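Local coordinates for protein minor fimbrium tip subunit Mfa3 (Porphyromonas gingivalis ATCC 33277, PDB 5NF4) that serves as a tip subunit of the minor fimbriae, the surface filaments by which the bacterium forms biofilms and adheres to host cells and other oral bacteria, at residues E255-S260 and S317-R322; P291-E296 and V339-C344; L44-A49 and T99-V104. One frame throughout, in Å; residues are numbered along the deposited sequence.

Contacts 1 and 2 are neighbours, their centres about 12 Å apart, whereas contact 3 lies on the opposite side of the chain's centre, about 31 Å from contact 1 and 34 Å from contact 2, centre to centre. Along the chain contact 3 closes first; the segments of contacts 1 and 2 then alternate (255-260, 291-296, 317-322, 339-344), so the two interlock. Thr294 ties them together, its backbone N lying 2.9 Å from Ser317 O. Strand 180-205 pairs with strand 41-49 of contact 3 and also with strand 324-332, the partner of strand 337-345 in contact 2. This long strand, broken by a bulge or short loop, thus pairs on both sides of the chain's centre.

Contact 1: E255-S260 and S317-R322; sequences EAIVES and SYTVYR
Glu255 and Arg322 form a two-pronged salt bridge at one end of this pair of antiparallel loop segments. Arg322 presents its guanidinium side-on: NE donates to Glu255 OE1, and NH2 meets Glu255 OE2 at 3.0 Å in a nearly straight bond (171°). Both nitrogens point their N-H groups close to the guanidinium plane, yet they reach the carboxylate from above its own plane, the two planes being 67° apart. OE1 takes a second bond from the backbone N of Arg322 at 3.1 Å, arriving from the same face as NE, so main chain and side chain of one residue grip one oxygen. Glu255 is extended, with CG opposite its N, which carries the carboxylate across to Arg322. Asn227 N also binds OE2, and Arg223 O takes the NH1 of Arg322.

Backbone pairing is brief. Ala256 and Val320 make a single antiparallel bridge, with Ala256 N to Val320 O and Val320 N to Ala256 O both 2.9 Å. Beyond it a side chain takes over: Thr319 OG1 accepts the N-H of Val258 at 3.1 Å, almost in line (174°). Two waters continue the seam, joining Val258 O to Tyr318 N and to Ser317 OG.

Apolar contacts flank these bonds. Val258 CG2 packs on Tyr318 CB at 3.8 Å, and Ile257 CD1 runs alongside Thr319 CG2. That same methyl sits over the centre of the Tyr321 ring, 3.4 Å above its plane.

The contact joins the loop after strand 248-254 to the loop leading into strand 324-332. Val320 and Arg322 rest on strand 180-205, while Tyr318 OH reaches back to Ala308 O at the end of helix 304-308.

Contact 2: P291-E296 and V339-C344; sequences PIITHE and VKYSIC
Tyr341 and Ile343 rise from strand 337-345 toward the loop 291-296, which crosses one face of the beta-sheet in which this strand pairs antiparallel with strand 324-332. No backbone bridge joins the segments: the nearest CA atoms, those of Thr294 and Ile343, are 7.0 Å apart, and side chains span the gap.

The polar link is the phenol of Tyr341. Its OH accepts the N-H of His295 at 3.0 Å (152°) and gives a weak hydrogen bond to Ile293 O, 2.7 Å away. One hydroxyl thus serves two main-chain groups of the loop, on either side of Thr294 in sequence. With CG anti to the backbone N, the ring stands up from the strand and delivers its OH to the loop. His295 O meets the ring at its edge, in plane, 3.4 Å from Tyr341 CE2. The rings of Tyr304 and Tyr328 also meet that of Tyr341, while His295 NE2 is taken by Ala298 O.

The packing is carried by two isoleucines. Ile293 CG1 lies 4.0 Å from Tyr341 CZ, and Ile293 also packs on Phe307 and Ala308 of helix 304-308. Ile343 uses both of its branches: CG2 lies against polar atoms, His295 O and the carboxylate of the folded Glu296, which is salt-bridged to Arg324. The other branch is fully extended, chi1 -176° and chi2 -178°, and ends with Ile343 CD1 against Thr294 CG2 at 3.7 Å.

Contact 3: L44-A49 and T99-V104; sequences LVNARA and TYVFTV
Strands 44-49 and 99-104 run antiparallel; the axes of these short segments pass 4.7 Å apart at closest, with 173° between N-to-C directions. Residues 44-48 belong to the propeptide. Two hydrogen-bonded pairs hold the strands: Val45 with Phe102, and Ala47 with Tyr100. Within the first, Val45 N reaches Phe102 O at 2.9 Å and Phe102 N returns to Val45 O at 3.0 Å; the second repeats the pattern. Between and beyond them lie the non-hydrogen-bonded pairs Leu44-Thr103, Asn46-Val101 and Arg48-Thr99, where CA-H groups fill in, as from Val101 CA to Val45 O at 3.2 Å.

On the face bearing Val45, Ala47, Tyr100 and Phe102, the main event is a CH-pi contact. Val45 CB stands over one face of the Phe102 ring, 4.0 Å from its centroid and 21° off the normal, and CG1 comes to 3.6 Å from Phe102 CZ. Phe102 holds CG between its N and carbonyl carbon (chi1 59°), which folds the ring back beneath the neighbouring strand's valine. His88 stacks on this ring, and Met74 of strand 71-78 touches both Val45 and Phe102. Tyr100 instead leads away from the pair, its OH bonded to Val69 O.

The other face is more open to solvent. Leu44 CD1 reaches diagonally to Val101 CG2 at 3.6 Å and also meets Thr103 OG1, while Arg48 CB touches Thr99 CG2.

Strand 41-49 pairs on its other edge with strand 180-205, in parallel. The arrangement is that of a mixed beta-sheet whose Val45-Phe102 face packs against strands 71-78 and 84-91, consistent with a beta-sandwich packing.

Contact 1: E255-S260 and S317-R322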
loop_
_atom_site.group_PDB
_atom_site.type_symbol
_atom_site.label_atom_id
_atom_site.label_comp_id
_atom_site.label_asym_id
_atom_site.label_seq_id
_atom_site.Cartn_x
_atom_site.Cartn_y
_atom_site.Cartn_z
ATOM N N GLU A 255 3.578 -3.825 1.485
ATOM C CA GLU A 255 3.360 -4.258 2.853
ATOM C C GLU A 255 4.265 -5.423 3.195
ATOM O O GLU A 255 4.454 -6.327 2.383
ATOM C CB GLU A 255 1.881 -4.647 3.025
ATOM C CG GLU A 255 1.504 -5.114 4.386
ATOM C CD GLU A 255 0.020 -5.264 4.462
ATOM O OE1 GLU A 255 -0.657 -4.251 4.757
ATOM O OE2 GLU A 255 -0.450 -6.380 4.163
ATOM N N ALA A 256 4.823 -5.399 4.397
ATOM C CA ALA A 256 5.698 -6.450 4.862
ATOM C C ALA A 256 5.449 -6.713 6.325
ATOM O O ALA A 256 5.690 -5.845 7.169
ATOM C CB ALA A 256 7.184 -6.079 4.624
ATOM N N ILE A 257 4.925 -7.898 6.625
ATOM C CA ILE A 257 4.719 -8.310 8.008
ATOM C C ILE A 257 6.015 -8.798 8.621
ATOM O O ILE A 257 6.718 -9.603 8.028
ATOM C CB ILE A 257 3.697 -9.443 8.118
ATOM C CG1 ILE A 257 2.404 -9.076 7.399
ATOM C CG2 ILE A 257 3.453 -9.795 9.584
ATOM C CD1 ILE A 257 1.789 -7.767 7.825
ATOM N N VAL A 258 6.316 -8.323 9.828
ATOM C CA VAL A 258 7.431 -8.851 10.615
ATOM C C VAL A 258 6.923 -9.368 11.951
ATOM O O VAL A 258 6.237 -8.645 12.682
ATOM C CB VAL A 258 8.499 -7.774 10.868
ATOM C CG1 VAL A 258 9.744 -8.390 11.535
ATOM C CG2 VAL A 258 8.885 -7.072 9.542
ATOM N N GLU A 259 7.227 -10.623 12.262
ATOM C CA GLU A 259 6.780 -11.225 13.524
ATOM C C GLU A 259 7.294 -10.401 14.692
ATOM O O GLU A 259 8.441 -9.902 14.682
ATOM C CB GLU A 259 7.250 -12.696 13.617
ATOM C CG GLU A 259 6.469 -13.574 12.669
ATOM C CD GLU A 259 7.102 -14.932 12.425
ATOM O OE1 GLU A 259 8.033 -15.312 13.160
ATOM O OE2 GLU A 259 6.660 -15.616 11.483
ATOM N N SER A 260 6.464 -10.246 15.716
ATOM C CA SER A 260 6.811 -9.350 16.813
ATOM C C SER A 260 7.702 -10.030 17.847
ATOM O O SER A 260 8.013 -9.455 18.879
ATOM C CB SER A 260 5.530 -8.817 17.469
ATOM O OG SER A 260 4.785 -9.873 18.007
ATOM N N SER A 317 7.363 -2.517 16.525
ATOM C CA SER A 317 6.808 -3.291 15.431
ATOM C C SER A 317 7.511 -2.869 14.145
ATOM O O SER A 317 7.569 -1.674 13.830
ATOM C CB SER A 317 5.325 -3.069 15.310
ATOM O OG SER A 317 4.875 -3.675 14.128
ATOM N N TYR A 318 8.032 -3.841 13.402
ATOM C CA TYR A 318 8.725 -3.588 12.148
ATOM C C TYR A 318 7.856 -3.849 10.930
ATOM O O TYR A 318 8.315 -3.749 9.793
ATOM C CB TYR A 318 9.984 -4.445 12.051
ATOM C CG TYR A 318 11.016 -4.148 13.103
ATOM C CD1 TYR A 318 11.967 -3.133 12.906
ATOM C CD2 TYR A 318 11.050 -4.869 14.307
ATOM C CE1 TYR A 318 12.928 -2.860 13.852
ATOM C CE2 TYR A 318 12.010 -4.581 15.276
ATOM C CZ TYR A 318 12.962 -3.594 15.022
ATOM O OH TYR A 318 13.916 -3.275 15.952
ATOM N N THR A 319 6.587 -4.160 11.155
ATOM C CA THR A 319 5.714 -4.335 10.037
ATOM C C THR A 319 5.601 -3.014 9.281
ATOM O O THR A 319 5.472 -1.953 9.883
ATOM C CB THR A 319 4.337 -4.800 10.486
ATOM O OG1 THR A 319 4.430 -6.156 10.960
ATOM C CG2 THR A 319 3.278 -4.695 9.347
ATOM N N VAL A 320 5.663 -3.106 7.962
ATOM C CA VAL A 320 5.357 -1.996 7.076
ATOM C C VAL A 320 3.934 -2.220 6.561
ATOM O O VAL A 320 3.695 -3.207 5.900
ATOM C CB VAL A 320 6.340 -1.941 5.906
ATOM C CG1 VAL A 320 5.972 -0.857 4.884
ATOM C CG2 VAL A 320 7.787 -1.738 6.418
ATOM N N TYR A 321 3.022 -1.300 6.840
ATOM C CA TYR A 321 1.615 -1.434 6.457
ATOM C C TYR A 321 1.285 -0.751 5.125
ATOM O O TYR A 321 1.769 0.350 4.840
ATOM C CB TYR A 321 0.735 -0.857 7.558
ATOM C CG TYR A 321 0.684 -1.710 8.806
ATOM C CD1 TYR A 321 -0.139 -2.834 8.871
ATOM C CD2 TYR A 321 1.462 -1.409 9.907
ATOM C CE1 TYR A 321 -0.173 -3.631 10.007
ATOM C CE2 TYR A 321 1.433 -2.199 11.044
ATOM C CZ TYR A 321 0.604 -3.311 11.087
ATOM O OH TYR A 321 0.578 -4.091 12.216
ATOM N N ARG A 322 0.399 -1.366 4.338
ATOM C CA ARG A 322 -0.005 -0.739 3.083
ATOM C C ARG A 322 -0.630 0.636 3.295
ATOM O O ARG A 322 -1.311 0.882 4.295
ATOM C CB ARG A 322 -1.005 -1.620 2.342
ATOM C CG ARG A 322 -2.342 -1.750 3.052
ATOM C CD ARG A 322 -3.268 -2.798 2.393
ATOM N NE ARG A 322 -2.633 -4.110 2.407
ATOM C CZ ARG A 322 -2.584 -4.948 1.383
ATOM N NH1 ARG A 322 -3.214 -4.654 0.235
ATOM N NH2 ARG A 322 -1.896 -6.083 1.515
HETATM O O HOH W 1 7.793 -6.678 14.343
HETATM O O HOH W 2 5.219 -6.230 14.211
#

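Contact 2: P291-E296 and V339-C344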
loop_
_atom_site.group_PDB
_atom_site.type_symbol
_atom_site.label_atom_id
_atom_site.label_comp_id
_atom_site.label_asym_id
_atom_site.label_seq_id
_atom_site.Cartn_x
_atom_site.Cartn_y
_atom_site.Cartn_z
ATOM N N PRO A 291 16.495 1.196 10.508
ATOM C CA PRO A 291 15.342 0.283 10.409
ATOM C C PRO A 291 14.047 1.074 10.353
ATOM O O PRO A 291 13.918 2.096 11.026
ATOM C CB PRO A 291 15.444 -0.560 11.692
ATOM C CG PRO A 291 16.852 -0.408 12.145
ATOM C CD PRO A 291 17.226 1.013 11.769
ATOM N N ILE A 292 13.102 0.585 9.561
ATOM C CA ILE A 292 11.791 1.202 9.405
ATOM C C ILE A 292 10.815 0.499 10.348
ATOM O O ILE A 292 10.822 -0.728 10.429
ATOM C CB ILE A 292 11.354 1.105 7.937
ATOM C CG1 ILE A 292 12.308 1.925 7.061
ATOM C CG2 ILE A 292 9.921 1.587 7.760
ATOM C CD1 ILE A 292 12.205 1.578 5.593
ATOM N N ILE A 293 10.053 1.275 11.114
ATOM C CA ILE A 293 9.095 0.728 12.076
ATOM C C ILE A 293 7.742 1.378 11.902
ATOM O O ILE A 293 7.635 2.427 11.266
ATOM C CB ILE A 293 9.550 0.936 13.518
ATOM C CG1 ILE A 293 9.436 2.422 13.937
ATOM C CG2 ILE A 293 10.980 0.494 13.669
ATOM C CD1 ILE A 293 9.967 2.721 15.331
ATOM N N THR A 294 6.725 0.743 12.480
ATOM C CA THR A 294 5.416 1.346 12.643
ATOM C C THR A 294 5.211 1.615 14.115
ATOM O O THR A 294 5.062 0.689 14.917
ATOM C CB THR A 294 4.286 0.428 12.106
ATOM O OG1 THR A 294 4.464 0.237 10.695
ATOM C CG2 THR A 294 2.954 1.040 12.376
ATOM N N HIS A 295 5.193 2.894 14.474
ATOM C CA HIS A 295 5.004 3.298 15.858
ATOM C C HIS A 295 4.246 4.595 15.959
ATOM O O HIS A 295 4.675 5.604 15.408
ATOM C CB HIS A 295 6.368 3.447 16.543
ATOM C CG HIS A 295 6.264 3.721 18.004
ATOM N ND1 HIS A 295 5.962 2.739 18.923
ATOM C CD2 HIS A 295 6.399 4.869 18.705
ATOM C CE1 HIS A 295 5.914 3.276 20.130
ATOM N NE2 HIS A 295 6.180 4.564 20.025
ATOM N N GLU A 296 3.088 4.538 16.624
ATOM C CA GLU A 296 2.261 5.701 16.920
ATOM C C GLU A 296 2.679 6.298 18.250
ATOM O O GLU A 296 2.988 5.577 19.199
ATOM C CB GLU A 296 0.772 5.323 16.998
ATOM C CG GLU A 296 0.258 4.459 15.861
ATOM C CD GLU A 296 0.113 5.220 14.558
ATOM O OE1 GLU A 296 0.105 6.471 14.593
ATOM O OE2 GLU A 296 0.003 4.559 13.499
ATOM N N VAL A 339 17.871 11.279 13.579
ATOM C CA VAL A 339 16.672 10.891 12.845
ATOM C C VAL A 339 15.434 11.197 13.643
ATOM O O VAL A 339 15.328 10.784 14.790
ATOM C CB VAL A 339 16.673 9.387 12.507
ATOM C CG1 VAL A 339 15.429 9.036 11.688
ATOM C CG2 VAL A 339 17.905 9.010 11.749
ATOM N N LYS A 340 14.508 11.927 13.027
ATOM C CA LYS A 340 13.156 12.108 13.563
ATOM C C LYS A 340 12.183 11.438 12.612
ATOM O O LYS A 340 12.434 11.375 11.407
ATOM C CB LYS A 340 12.825 13.588 13.730
ATOM C CG LYS A 340 13.640 14.307 14.800
ATOM C CD LYS A 340 13.409 13.693 16.166
ATOM C CE LYS A 340 14.230 14.364 17.254
ATOM N NZ LYS A 340 13.621 15.641 17.702
ATOM N N TYR A 341 11.071 10.954 13.175
ATOM C CA TYR A 341 10.171 10.034 12.494
ATOM C C TYR A 341 8.720 10.352 12.764
ATOM O O TYR A 341 8.349 10.775 13.864
ATOM C CB TYR A 341 10.469 8.614 12.952
ATOM C CG TYR A 341 9.371 7.567 12.785
ATOM C CD1 TYR A 341 9.284 6.809 11.629
ATOM C CD2 TYR A 341 8.455 7.312 13.813
ATOM C CE1 TYR A 341 8.293 5.816 11.491
ATOM C CE2 TYR A 341 7.479 6.337 13.685
ATOM C CZ TYR A 341 7.402 5.596 12.525
ATOM O OH TYR A 341 6.444 4.625 12.363
ATOM N N SER A 342 7.902 10.124 11.751
ATOM C CA SER A 342 6.457 10.078 11.934
ATOM C C SER A 342 5.834 9.105 10.940
ATOM O O SER A 342 6.407 8.807 9.906
ATOM C CB SER A 342 5.858 11.477 11.791
ATOM O OG SER A 342 6.151 12.032 10.530
ATOM N N ILE A 343 4.669 8.561 11.283
ATOM C CA ILE A 343 3.912 7.756 10.344
ATOM C C ILE A 343 2.540 8.400 10.217
ATOM O O ILE A 343 1.975 8.867 11.196
ATOM C CB ILE A 343 3.811 6.291 10.811
ATOM C CG1 ILE A 343 3.103 5.441 9.763
ATOM C CG2 ILE A 343 3.191 6.230 12.195
ATOM C CD1 ILE A 343 2.933 3.981 10.179
ATOM N N CYS A 344 2.021 8.490 9.006
ATOM C CA CYS A 344 0.674 9.023 8.853
ATOM C C CYS A 344 -0.044 8.344 7.712
ATOM O O CYS A 344 0.504 7.490 7.038
ATOM C CB CYS A 344 0.709 10.535 8.635
ATOM S SG CYS A 344 1.740 11.079 7.293
#

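Contact 3: L44-A49 and T99-V104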
loop_
_atom_site.group_PDB
_atom_site.type_symbol
_atom_site.label_atom_id
_atom_site.label_comp_id
_atom_site.label_asym_id
_atom_site.label_seq_id
_atom_site.Cartn_x
_atom_site.Cartn_y
_atom_site.Cartn_z
ATOM N N LEU A 44 -25.489 3.587 -7.401
ATOM C CA LEU A 44 -24.473 4.530 -7.842
ATOM C C LEU A 44 -23.205 4.314 -7.034
ATOM O O LEU A 44 -23.194 4.522 -5.823
ATOM C CB LEU A 44 -24.961 5.963 -7.685
ATOM C CG LEU A 44 -24.017 7.011 -8.277
ATOM C CD1 LEU A 44 -23.917 6.859 -9.777
ATOM C CD2 LEU A 44 -24.487 8.404 -7.921
ATOM N N VAL A 45 -22.150 3.888 -7.720
ATOM C CA VAL A 45 -20.880 3.551 -7.077
ATOM C C VAL A 45 -19.961 4.735 -7.329
ATOM O O VAL A 45 -19.813 5.176 -8.478
ATOM C CB VAL A 45 -20.293 2.232 -7.634
ATOM C CG1 VAL A 45 -18.862 1.981 -7.110
ATOM C CG2 VAL A 45 -21.173 1.064 -7.252
ATOM N N ASN A 46 -19.425 5.309 -6.252
ATOM C CA ASN A 46 -18.378 6.332 -6.356
ATOM C C ASN A 46 -17.125 5.848 -5.662
ATOM O O ASN A 46 -17.160 5.570 -4.456
ATOM C CB ASN A 46 -18.819 7.656 -5.751
ATOM C CG ASN A 46 -18.008 8.825 -6.285
ATOM O OD1 ASN A 46 -16.790 8.739 -6.436
ATOM N ND2 ASN A 46 -18.687 9.905 -6.615
ATOM N N ALA A 47 -16.047 5.734 -6.435
ATOM C CA ALA A 47 -14.793 5.127 -5.987
ATOM C C ALA A 47 -13.626 6.063 -6.244
ATOM O O ALA A 47 -13.629 6.838 -7.200
ATOM C CB ALA A 47 -14.565 3.802 -6.687
ATOM N N ARG A 48 -12.623 5.995 -5.375
ATOM C CA ARG A 48 -11.519 6.912 -5.469
ATOM C C ARG A 48 -10.381 6.362 -4.625
ATOM O O ARG A 48 -10.612 5.558 -3.721
ATOM C CB ARG A 48 -11.933 8.302 -5.000
ATOM C CG ARG A 48 -12.409 8.362 -3.577
ATOM C CD ARG A 48 -12.427 9.797 -3.106
ATOM N NE ARG A 48 -13.088 9.946 -1.815
ATOM C CZ ARG A 48 -12.523 9.672 -0.641
ATOM N NH1 ARG A 48 -11.275 9.218 -0.576
ATOM N NH2 ARG A 48 -13.218 9.849 0.474
ATOM N N ALA A 49 -9.156 6.761 -4.931
ATOM C CA ALA A 49 -8.066 6.331 -4.087
ATOM C C ALA A 49 -8.181 7.030 -2.728
ATOM O O ALA A 49 -8.558 8.203 -2.657
ATOM C CB ALA A 49 -6.727 6.618 -4.747
ATOM N N THR A 99 -10.862 9.075 -9.795
ATOM C CA THR A 99 -12.206 8.708 -9.346
ATOM C C THR A 99 -13.056 8.145 -10.480
ATOM O O THR A 99 -12.948 8.601 -11.625
ATOM C CB THR A 99 -12.956 9.917 -8.777
ATOM O OG1 THR A 99 -13.246 10.820 -9.848
ATOM C CG2 THR A 99 -12.134 10.645 -7.715
ATOM N N TYR A 100 -13.933 7.198 -10.128
ATOM C CA TYR A 100 -14.904 6.620 -11.048
ATOM C C TYR A 100 -16.274 6.719 -10.431
ATOM O O TYR A 100 -16.444 6.464 -9.248
ATOM C CB TYR A 100 -14.569 5.154 -11.366
ATOM C CG TYR A 100 -13.388 5.048 -12.294
ATOM C CD1 TYR A 100 -13.524 5.289 -13.653
ATOM C CD2 TYR A 100 -12.129 4.765 -11.807
ATOM C CE1 TYR A 100 -12.435 5.212 -14.497
ATOM C CE2 TYR A 100 -11.044 4.691 -12.634
ATOM C CZ TYR A 100 -11.195 4.915 -13.977
ATOM O OH TYR A 100 -10.092 4.841 -14.803
ATOM N N VAL A 101 -17.244 7.147 -11.222
ATOM C CA VAL A 101 -18.617 7.084 -10.778
ATOM C C VAL A 101 -19.412 6.373 -11.878
ATOM O O VAL A 101 -19.316 6.727 -13.059
ATOM C CB VAL A 101 -19.156 8.496 -10.476
ATOM C CG1 VAL A 101 -18.960 9.401 -11.654
ATOM C CG2 VAL A 101 -20.649 8.444 -10.096
ATOM N N PHE A 102 -20.174 5.354 -11.486
ATOM C CA PHE A 102 -20.957 4.584 -12.452
ATOM C C PHE A 102 -22.163 3.919 -11.788
ATOM O O PHE A 102 -22.178 3.719 -10.577
ATOM C CB PHE A 102 -20.077 3.521 -13.124
ATOM C CG PHE A 102 -19.444 2.537 -12.175
ATOM C CD1 PHE A 102 -20.101 1.369 -11.776
ATOM C CD2 PHE A 102 -18.163 2.757 -11.688
ATOM C CE1 PHE A 102 -19.504 0.454 -10.906
ATOM C CE2 PHE A 102 -17.568 1.860 -10.822
ATOM C CZ PHE A 102 -18.224 0.693 -10.433
ATOM N N THR A 103 -23.141 3.555 -12.600
ATOM C CA THR A 103 -24.343 2.887 -12.110
ATOM C C THR A 103 -24.322 1.391 -12.430
ATOM O O THR A 103 -23.950 1.013 -13.521
ATOM C CB THR A 103 -25.541 3.542 -12.726
ATOM O OG1 THR A 103 -25.516 4.934 -12.385
ATOM C CG2 THR A 103 -26.824 2.905 -12.208
ATOM N N VAL A 104 -24.714 0.550 -11.474
ATOM C CA VAL A 104 -24.800 -0.895 -11.678
ATOM C C VAL A 104 -26.213 -1.377 -11.288
ATOM O O VAL A 104 -26.818 -0.848 -10.357
ATOM C CB VAL A 104 -23.748 -1.674 -10.863
ATOM C CG1 VAL A 104 -24.005 -1.547 -9.376
ATOM C CG2 VAL A 104 -23.756 -3.132 -11.248
#